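Side-chain contacts in coelenterazine-binding protein with bound coelenterazine (Renilla muelleri, PDB 2HPS), which binds the luciferin coelenterazine and, when calcium is bound, probably makes it available for reaction with luciferase and oxygen: residues T18-Q21 against R22-V25; G29-S32 against R33-E37; S77-E80 against A81-A85. All blocks are in the same frame, centred on the assembly; numbering follows the deposited sequence. Where two conformers were deposited one is given.

Interaction 1 (T18-Q21 against R22-V25). With CTZ (c2-hydroxy-coelenterazine), chain B.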
loop_
_atom_site.group_PDB
_atom_site.type_symbol
_atom_site.label_atom_id
_atom_site.label_comp_id
_atom_site.label_asym_id
_atom_site.label_seq_id
_atom_site.Cartn_x
_atom_site.Cartn_y
_atom_site.Cartn_z
ATOM N N THR A 18 1.511 9.230 -4.469
ATOM C CA THR A 18 2.275 9.040 -3.237
ATOM C C THR A 18 2.614 7.547 -3.094
ATOM O O THR A 18 3.759 7.173 -2.812
ATOM C CB THR A 18 1.459 9.577 -2.057
ATOM O OG1 THR A 18 1.185 10.974 -2.300
ATOM C CG2 THR A 18 2.233 9.446 -0.750
ATOM N N ARG A 19 1.623 6.715 -3.374
ATOM C CA ARG A 19 1.786 5.256 -3.341
ATOM C C ARG A 19 2.812 4.820 -4.394
ATOM O O ARG A 19 3.700 4.025 -4.121
ATOM C CB ARG A 19 0.436 4.599 -3.634
ATOM C CG ARG A 19 0.488 3.091 -3.749
ATOM C CD ARG A 19 -0.903 2.571 -4.123
ATOM N NE ARG A 19 -0.833 1.201 -4.650
ATOM C CZ ARG A 19 -1.770 0.633 -5.413
ATOM N NH1 ARG A 19 -2.887 1.287 -5.742
ATOM N NH2 ARG A 19 -1.601 -0.612 -5.830
HETATM N N MSE A 20 2.698 5.362 -5.596
HETATM C CA MSE A 20 3.565 4.922 -6.668
HETATM C C MSE A 20 4.999 5.359 -6.458
HETATM O O MSE A 20 5.940 4.656 -6.870
HETATM C CB MSE A 20 3.030 5.389 -8.014
HETATM C CG MSE A 20 1.692 4.775 -8.399
HETATM SE SE MSE A 20 1.841 2.837 -8.588
HETATM C CE MSE A 20 1.263 2.140 -6.987
ATOM N N GLN A 21 5.181 6.498 -5.785
ATOM C CA GLN A 21 6.517 6.988 -5.513
ATOM C C GLN A 21 7.266 6.030 -4.595
ATOM O O GLN A 21 8.497 5.985 -4.636
ATOM C CB GLN A 21 6.530 8.411 -4.947
ATOM C CG GLN A 21 6.340 9.437 -6.035
ATOM C CD GLN A 21 7.019 10.776 -5.788
ATOM O OE1 GLN A 21 7.509 11.078 -4.696
ATOM N NE2 GLN A 21 7.041 11.585 -6.821
ATOM N N ARG A 22 6.526 5.254 -3.799
ATOM C CA ARG A 22 7.128 4.229 -2.953
ATOM C C ARG A 22 7.714 3.083 -3.768
ATOM O O ARG A 22 8.611 2.379 -3.291
ATOM C CB ARG A 22 6.122 3.694 -1.917
ATOM C CG ARG A 22 5.655 4.754 -0.914
ATOM C CD ARG A 22 6.826 5.361 -0.144
ATOM N NE ARG A 22 7.716 4.323 0.386
ATOM C CZ ARG A 22 8.915 4.561 0.919
ATOM N NH1 ARG A 22 9.652 3.550 1.352
ATOM N NH2 ARG A 22 9.377 5.806 1.024
ATOM N N VAL A 23 7.226 2.911 -4.992
ATOM C CA VAL A 23 7.740 1.879 -5.879
ATOM C C VAL A 23 9.040 2.377 -6.545
ATOM O O VAL A 23 9.913 1.592 -6.917
ATOM C CB VAL A 23 6.657 1.440 -6.905
ATOM C CG1 VAL A 23 7.151 0.259 -7.775
ATOM C CG2 VAL A 23 5.358 1.045 -6.192
ATOM N N ASP A 24 9.174 3.705 -6.650
ATOM C CA ASP A 24 10.302 4.357 -7.308
ATOM C C ASP A 24 11.539 4.414 -6.403
ATOM O O ASP A 24 11.885 5.457 -5.839
ATOM C CB ASP A 24 9.892 5.773 -7.780
ATOM C CG ASP A 24 11.014 6.496 -8.504
ATOM O OD1 ASP A 24 11.969 5.834 -8.957
ATOM O OD2 ASP A 24 10.956 7.732 -8.607
ATOM N N VAL A 25 12.214 3.278 -6.283
ATOM C CA VAL A 25 13.243 3.121 -5.267
ATOM C C VAL A 25 14.529 3.932 -5.568
ATOM O O VAL A 25 15.296 4.240 -4.639
ATOM C CB VAL A 25 13.493 1.593 -5.020
ATOM C CG1 VAL A 25 14.231 0.964 -6.207
ATOM C CG2 VAL A 25 14.198 1.343 -3.708
HETATM N N1 CTZ B . 3.585 0.294 1.572
HETATM C C2 CTZ B . 4.713 0.126 0.829
HETATM C C3 CTZ B . 5.520 1.292 1.194
HETATM N N4 CTZ B . 4.892 2.051 2.088
HETATM C C5 CTZ B . 5.248 3.204 2.692
HETATM C C6 CTZ B . 4.351 3.797 3.584
HETATM N N7 CTZ B . 3.155 3.231 3.852
HETATM C C8 CTZ B . 2.774 2.071 3.272
HETATM C C9 CTZ B . 3.709 1.447 2.307
HETATM C C10 CTZ B . 5.002 -1.000 -0.135
HETATM C C11 CTZ B . 3.972 -0.903 -1.232
HETATM C C12 CTZ B . 3.006 -1.899 -1.358
HETATM C C13 CTZ B . 2.034 -1.833 -2.349
HETATM C C14 CTZ B . 2.048 -0.745 -3.227
HETATM C C15 CTZ B . 3.011 0.269 -3.102
HETATM C C16 CTZ B . 3.979 0.191 -2.099
HETATM O O17 CTZ B . 1.099 -0.675 -4.193
HETATM O O18 CTZ B . 6.689 1.584 0.726
HETATM C C19 CTZ B . 4.743 5.046 4.276
HETATM C C20 CTZ B . 5.516 6.023 3.646
HETATM C C21 CTZ B . 5.877 7.180 4.332
HETATM C C22 CTZ B . 5.478 7.360 5.665
HETATM C C23 CTZ B . 4.722 6.390 6.308
HETATM C C24 CTZ B . 4.356 5.229 5.616
HETATM O O25 CTZ B . 5.852 8.498 6.310
HETATM C C26 CTZ B . 1.429 1.415 3.527
HETATM C C27 CTZ B . 1.529 0.557 4.761
HETATM C C28 CTZ B . 1.415 -0.830 4.693
HETATM C C29 CTZ B . 1.509 -1.583 5.864
HETATM C C30 CTZ B . 1.734 -0.941 7.091
HETATM C C31 CTZ B . 1.834 0.448 7.160
HETATM C C32 CTZ B . 1.724 1.200 5.988
#

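Interaction 2 (G29-S32 against R33-E37). With CTZ (c2-hydroxy-coelenterazine), chain B.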
loop_
_atom_site.group_PDB
_atom_site.type_symbol
_atom_site.label_atom_id
_atom_site.label_comp_id
_atom_site.label_asym_id
_atom_site.label_seq_id
_atom_site.Cartn_x
_atom_site.Cartn_y
_atom_site.Cartn_z
ATOM N N GLY A 29 11.756 8.917 -11.024
ATOM C CA GLY A 29 10.424 9.242 -11.533
ATOM C C GLY A 29 9.777 8.157 -12.376
ATOM O O GLY A 29 8.711 8.385 -12.956
ATOM N N PHE A 30 10.419 6.993 -12.443
ATOM C CA PHE A 30 9.930 5.877 -13.254
ATOM C C PHE A 30 9.921 4.580 -12.466
ATOM O O PHE A 30 10.732 4.381 -11.571
ATOM C CB PHE A 30 10.768 5.720 -14.529
ATOM C CG PHE A 30 10.559 6.833 -15.515
ATOM C CD1 PHE A 30 9.618 6.708 -16.532
ATOM C CD2 PHE A 30 11.283 8.020 -15.406
ATOM C CE1 PHE A 30 9.406 7.740 -17.442
ATOM C CE2 PHE A 30 11.078 9.073 -16.310
ATOM C CZ PHE A 30 10.138 8.930 -17.331
ATOM N N ILE A 31 8.989 3.702 -12.817
ATOM C CA ILE A 31 8.870 2.404 -12.141
ATOM C C ILE A 31 8.611 1.275 -13.139
ATOM O O ILE A 31 8.173 1.506 -14.275
ATOM C CB ILE A 31 7.766 2.406 -11.057
ATOM C CG1 ILE A 31 6.390 2.777 -11.640
ATOM C CG2 ILE A 31 8.164 3.332 -9.884
ATOM C CD1 ILE A 31 5.221 2.521 -10.667
ATOM N N SER A 32 8.858 0.051 -12.692
ATOM C CA SER A 32 8.672 -1.111 -13.550
ATOM C C SER A 32 8.143 -2.279 -12.738
ATOM O O SER A 32 8.125 -2.240 -11.490
ATOM C CB SER A 32 10.018 -1.525 -14.138
ATOM O OG SER A 32 10.825 -2.059 -13.112
ATOM N N ARG A 33 7.769 -3.333 -13.464
ATOM C CA ARG A 33 7.284 -4.579 -12.865
ATOM C C ARG A 33 8.248 -5.092 -11.814
ATOM O O ARG A 33 7.834 -5.421 -10.694
ATOM C CB ARG A 33 7.106 -5.610 -13.971
ATOM C CG ARG A 33 6.308 -6.848 -13.624
ATOM C CD ARG A 33 6.023 -7.668 -14.875
ATOM N NE ARG A 33 5.208 -8.841 -14.575
ATOM C CZ ARG A 33 3.878 -8.858 -14.604
ATOM N NH1 ARG A 33 3.205 -7.761 -14.925
ATOM N NH2 ARG A 33 3.221 -9.978 -14.318
ATOM N N GLU A 34 9.550 -5.151 -12.134
ATOM C CA GLU A 34 10.482 -5.706 -11.149
ATOM C C GLU A 34 10.647 -4.832 -9.908
ATOM O O GLU A 34 10.907 -5.350 -8.842
ATOM C CB GLU A 34 11.848 -6.085 -11.743
ATOM C CG GLU A 34 12.591 -4.971 -12.415
ATOM C CD GLU A 34 12.366 -4.960 -13.919
ATOM O OE1 GLU A 34 13.390 -4.910 -14.650
ATOM O OE2 GLU A 34 11.185 -5.011 -14.369
ATOM N N ASP A 35 10.496 -3.514 -10.057
ATOM C CA ASP A 35 10.462 -2.606 -8.892
ATOM C C ASP A 35 9.320 -2.999 -7.937
ATOM O O ASP A 35 9.469 -2.965 -6.706
ATOM C CB ASP A 35 10.271 -1.149 -9.337
ATOM C CG ASP A 35 11.449 -0.603 -10.159
ATOM O OD1 ASP A 35 12.602 -1.055 -9.991
ATOM O OD2 ASP A 35 11.204 0.322 -10.968
ATOM N N TYR A 36 8.180 -3.357 -8.515
ATOM C CA TYR A 36 7.033 -3.797 -7.725
ATOM C C TYR A 36 7.305 -5.152 -7.042
ATOM O O TYR A 36 7.026 -5.338 -5.854
ATOM C CB TYR A 36 5.773 -3.801 -8.603
ATOM C CG TYR A 36 4.498 -3.491 -7.839
ATOM C CD1 TYR A 36 4.410 -2.357 -7.007
ATOM C CD2 TYR A 36 3.370 -4.312 -7.972
ATOM C CE1 TYR A 36 3.232 -2.076 -6.301
ATOM C CE2 TYR A 36 2.196 -4.033 -7.282
ATOM C CZ TYR A 36 2.133 -2.924 -6.447
ATOM O OH TYR A 36 0.950 -2.673 -5.776
ATOM N N GLU A 37 7.902 -6.084 -7.788
ATOM C CA GLU A 37 8.306 -7.385 -7.246
ATOM C C GLU A 37 9.297 -7.238 -6.101
ATOM O O GLU A 37 9.300 -8.041 -5.189
ATOM C CB GLU A 37 8.948 -8.245 -8.341
ATOM C CG GLU A 37 8.024 -8.615 -9.496
ATOM C CD GLU A 37 8.705 -9.533 -10.498
ATOM O OE1 GLU A 37 8.793 -10.739 -10.200
ATOM O OE2 GLU A 37 9.145 -9.052 -11.572
HETATM N N1 CTZ B . 3.585 0.294 1.572
HETATM C C2 CTZ B . 4.713 0.126 0.829
HETATM C C3 CTZ B . 5.520 1.292 1.194
HETATM N N4 CTZ B . 4.892 2.051 2.088
HETATM C C5 CTZ B . 5.248 3.204 2.692
HETATM C C6 CTZ B . 4.351 3.797 3.584
HETATM N N7 CTZ B . 3.155 3.231 3.852
HETATM C C8 CTZ B . 2.774 2.071 3.272
HETATM C C9 CTZ B . 3.709 1.447 2.307
HETATM C C10 CTZ B . 5.002 -1.000 -0.135
HETATM C C11 CTZ B . 3.972 -0.903 -1.232
HETATM C C12 CTZ B . 3.006 -1.899 -1.358
HETATM C C13 CTZ B . 2.034 -1.833 -2.349
HETATM C C14 CTZ B . 2.048 -0.745 -3.227
HETATM C C15 CTZ B . 3.011 0.269 -3.102
HETATM C C16 CTZ B . 3.979 0.191 -2.099
HETATM O O17 CTZ B . 1.099 -0.675 -4.193
HETATM O O18 CTZ B . 6.689 1.584 0.726
HETATM C C19 CTZ B . 4.743 5.046 4.276
HETATM C C20 CTZ B . 5.516 6.023 3.646
HETATM C C21 CTZ B . 5.877 7.180 4.332
HETATM C C22 CTZ B . 5.478 7.360 5.665
HETATM C C23 CTZ B . 4.722 6.390 6.308
HETATM C C24 CTZ B . 4.356 5.229 5.616
HETATM O O25 CTZ B . 5.852 8.498 6.310
HETATM C C26 CTZ B . 1.429 1.415 3.527
HETATM C C27 CTZ B . 1.529 0.557 4.761
HETATM C C28 CTZ B . 1.415 -0.830 4.693
HETATM C C29 CTZ B . 1.509 -1.583 5.864
HETATM C C30 CTZ B . 1.734 -0.941 7.091
HETATM C C31 CTZ B . 1.834 0.448 7.160
HETATM C C32 CTZ B . 1.724 1.200 5.988
#

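Interaction 3 (S77-E80 against A81-A85)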
loop_
_atom_site.group_PDB
_atom_site.type_symbol
_atom_site.label_atom_id
_atom_site.label_comp_id
_atom_site.label_asym_id
_atom_site.label_seq_id
_atom_site.Cartn_x
_atom_site.Cartn_y
_atom_site.Cartn_z
ATOM N N SER A 77 6.198 6.291 -16.057
ATOM C CA SER A 77 6.330 7.330 -15.033
ATOM C C SER A 77 5.483 7.023 -13.804
ATOM O O SER A 77 4.469 6.330 -13.891
ATOM C CB SER A 77 5.928 8.698 -15.579
ATOM O OG SER A 77 4.532 8.790 -15.816
ATOM N N VAL A 78 5.885 7.564 -12.662
ATOM C CA VAL A 78 5.042 7.439 -11.473
ATOM C C VAL A 78 3.646 8.056 -11.653
ATOM O O VAL A 78 2.675 7.506 -11.150
ATOM C CB VAL A 78 5.734 7.952 -10.183
ATOM C CG1 VAL A 78 7.010 7.140 -9.924
ATOM C CG2 VAL A 78 6.023 9.462 -10.269
ATOM N N GLU A 79 3.525 9.164 -12.394
ATOM C CA GLU A 79 2.182 9.735 -12.585
ATOM C C GLU A 79 1.328 8.917 -13.563
ATOM O O GLU A 79 0.108 8.827 -13.369
ATOM C CB GLU A 79 2.181 11.258 -12.885
ATOM C CG GLU A 79 0.774 11.925 -13.132
ATOM C CD GLU A 79 -0.243 11.904 -11.947
ATOM O OE1 GLU A 79 -1.417 12.298 -12.173
ATOM O OE2 GLU A 79 0.090 11.529 -10.797
ATOM N N GLU A 80 1.949 8.297 -14.572
ATOM C CA GLU A 80 1.199 7.403 -15.470
ATOM C C GLU A 80 0.652 6.192 -14.694
ATOM O O GLU A 80 -0.514 5.810 -14.870
ATOM C CB GLU A 80 2.041 6.941 -16.657
ATOM C CG GLU A 80 1.269 6.118 -17.693
ATOM C CD GLU A 80 2.080 5.825 -18.956
ATOM O OE1 GLU A 80 2.891 6.684 -19.367
ATOM O OE2 GLU A 80 1.903 4.739 -19.540
ATOM N N ALA A 81 1.487 5.612 -13.833
ATOM C CA ALA A 81 1.045 4.510 -12.973
ATOM C C ALA A 81 -0.054 4.959 -12.009
ATOM O O ALA A 81 -1.006 4.206 -11.757
ATOM C CB ALA A 81 2.228 3.920 -12.206
ATOM N N ALA A 82 0.074 6.180 -11.478
ATOM C CA ALA A 82 -0.960 6.752 -10.607
ATOM C C ALA A 82 -2.311 6.884 -11.328
ATOM O O ALA A 82 -3.352 6.530 -10.791
ATOM C CB ALA A 82 -0.509 8.107 -10.018
ATOM N N VAL A 83 -2.289 7.369 -12.566
ATOM C CA VAL A 83 -3.505 7.445 -13.356
ATOM C C VAL A 83 -4.130 6.048 -13.548
ATOM O O VAL A 83 -5.341 5.878 -13.420
ATOM C CB VAL A 83 -3.243 8.150 -14.718
ATOM C CG1 VAL A 83 -4.385 7.904 -15.645
ATOM C CG2 VAL A 83 -3.023 9.682 -14.504
ATOM N N ASN A 84 -3.293 5.061 -13.846
ATOM C CA ASN A 84 -3.767 3.681 -14.017
ATOM C C ASN A 84 -4.423 3.147 -12.740
ATOM O O ASN A 84 -5.474 2.508 -12.806
ATOM C CB ASN A 84 -2.630 2.774 -14.458
ATOM C CG ASN A 84 -2.149 3.079 -15.878
ATOM O OD1 ASN A 84 -2.877 3.668 -16.683
ATOM N ND2 ASN A 84 -0.933 2.664 -16.182
ATOM N N ALA A 85 -3.818 3.459 -11.592
ATOM C CA ALA A 85 -4.382 3.105 -10.280
ATOM C C ALA A 85 -5.751 3.751 -10.047
ATOM O O ALA A 85 -6.721 3.085 -9.679
ATOM C CB ALA A 85 -3.381 3.509 -9.147
HETATM O O HOH W 1 0.264 2.599 -18.920
#

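Interaction 1 (T18-Q21 against R22-V25)
Arg19, in the last turn of helix 6-21, and Arg22, just beyond it, join through the backbone and through a shared ligand, c2-hydroxy-coelenterazine. Bonds between residues three apart carry the chain into a turn: Arg22 N donates to Arg19 O (3.1 Å), Val23 N donates to Met20 O (2.9 Å), and Asp24 N makes weak bonds to Gln21 O and, one residue further back, to Met20 O. Asp24 itself is the centre of an inverse gamma turn.

The polar contacts with the ligand use two different arginine shapes. CG of Arg19 lies opposite its backbone N (chi1 175°) and the chain runs extended to NE, which meets the phenolic O17 of CTZ in a short, nearly straight bond (2.7 Å, 163°); NH2 adds a weaker one to O17. Arg22 is folded at chi2 and chi3, which keeps CG near Thr18 O (3.6 Å) and turns NE away to CTZ O18 at 2.9 Å (166°), with O18 at the edge of the guanidinium and in its plane. CTZ C20 lies over one face of that group, while its NH2 end forms a salt bridge with Asp134. O17 and O18 of one ligand are thus held by two arginines, one in the last turn of helix 6-21 and one just after it.

Apolar contacts are lighter. CE of selenomethionine Met20 approaches Val23 CG2 at 4.3 Å, and Val23 CG2 faces CTZ C15 at 4.0 Å, extending the pocket wall.

Within EF-hand 1, Asp24 turns its carboxylate to the N-H groups of Asp28 and Gly29. Val23 rests on helix 33-47, Met20 and Asp24 touch helix 78-91, and Arg19 packs against helices 51-68 and 78-91.

Interaction 2 (G29-S32 against R33-E37)
With chi1 at 70°, Ser32 OG sits between its own backbone N and carbonyl carbon and faces the first turn of helix 33-47; with chi1 at -65°, Asp35 CG lies beside its backbone N, so that the carboxylate swings back to Ser32. The result is a capping box at the N-cap of the helix that leaves the short strand 30-32 of EF-hand 1. Asp35 N gives a weak but fairly straight bond to Ser32 OG (3.4 Å, 164°), and Ser32 N returns a weak one to Asp35 OD2 at 2.9 Å. Glu34, bent at chi2, brings OE2 to 3.2 Å from Ser32 OG. Ile31 CA packs at 3.3 Å from Asp35 OD2. Arg33, the first residue of the helix, forms a salt bridge with Asp66 through NH1.

One residue past the box, Tyr36 reaches the ligand: its ring turns an edge to CTZ, with O17 in the ring plane, and Tyr36 OH and O17 are hydrogen-bonded at 2.6 Å. The same hydroxyl is hydrogen-bonded to Arg19 and Gln103. A phenylalanine here would probably leave O17 without its tyrosine partner and Arg19 NH2 and Gln103 NE2 each short of a bond. In the backbone, Tyr36 N donates to Ser32 O at 3.2 Å.

Interaction 3 (S77-E80 against A81-A85)
Glu80 and Asn84, one turn apart on helix 78-91, are joined by a water molecule. Glu80 runs straight out: CG lies opposite the backbone N (chi1 -174°) and the chain stays extended beyond it, carrying OE2 away from the helix to accept from the water at 2.8 Å. In Asn84, CG lies beside its own backbone N instead (chi1 -68°), leaning the amide back toward the preceding turn; ND2 donates a hydrogen bond to the same water at 3.0 Å and another to Leu68 O, which fixes the turn of the amide. CG of Asn84 thereby rests 3.3 Å from Glu80 O, the oxygen that already accepts from Asn84 N.

Ser77 is the N-cap of this helix, the exiting helix of EF-hand 2: its OG accepts from Glu80 N at 2.9 Å, and its carbonyl O takes up Ala81 N in the first regular helical bond. Glu79 begins like Glu80 but bends at chi2 (63°), folding the carboxylate along the helix surface. OE2 then lies 3.6 Å from Ala82 CB and OE1 3.9 Å from Val83 CG2, the glutamate and valine side chains crossing at about a right angle. Val83 CG2, opposite its carbonyl carbon, also touches Glu79 O at 3.4 Å. Ala81 is buried, its methyl meeting Met20, Ile31 and Ile76.

The three contacts follow one another along the chain and lie on the same side of its centre, 9 to 11 Å apart between centres. Interactions 1 and 2 belong to EF-hand 1, at the end of its first helix and the start of its second, and both reach the ligand at O17. Interaction 3 opens the exiting helix of EF-hand 2. The two hands pair through the antiparallel strands 30-32 and 75-77, and Val78 N is hydrogen-bonded to Gly29 O beside them, while Met20 SE and Ile31 CD1 pack on Ala81 CB. The ligand-binding end of helix 6-21 therefore packs against the start of helix 78-91, beside the paired strands.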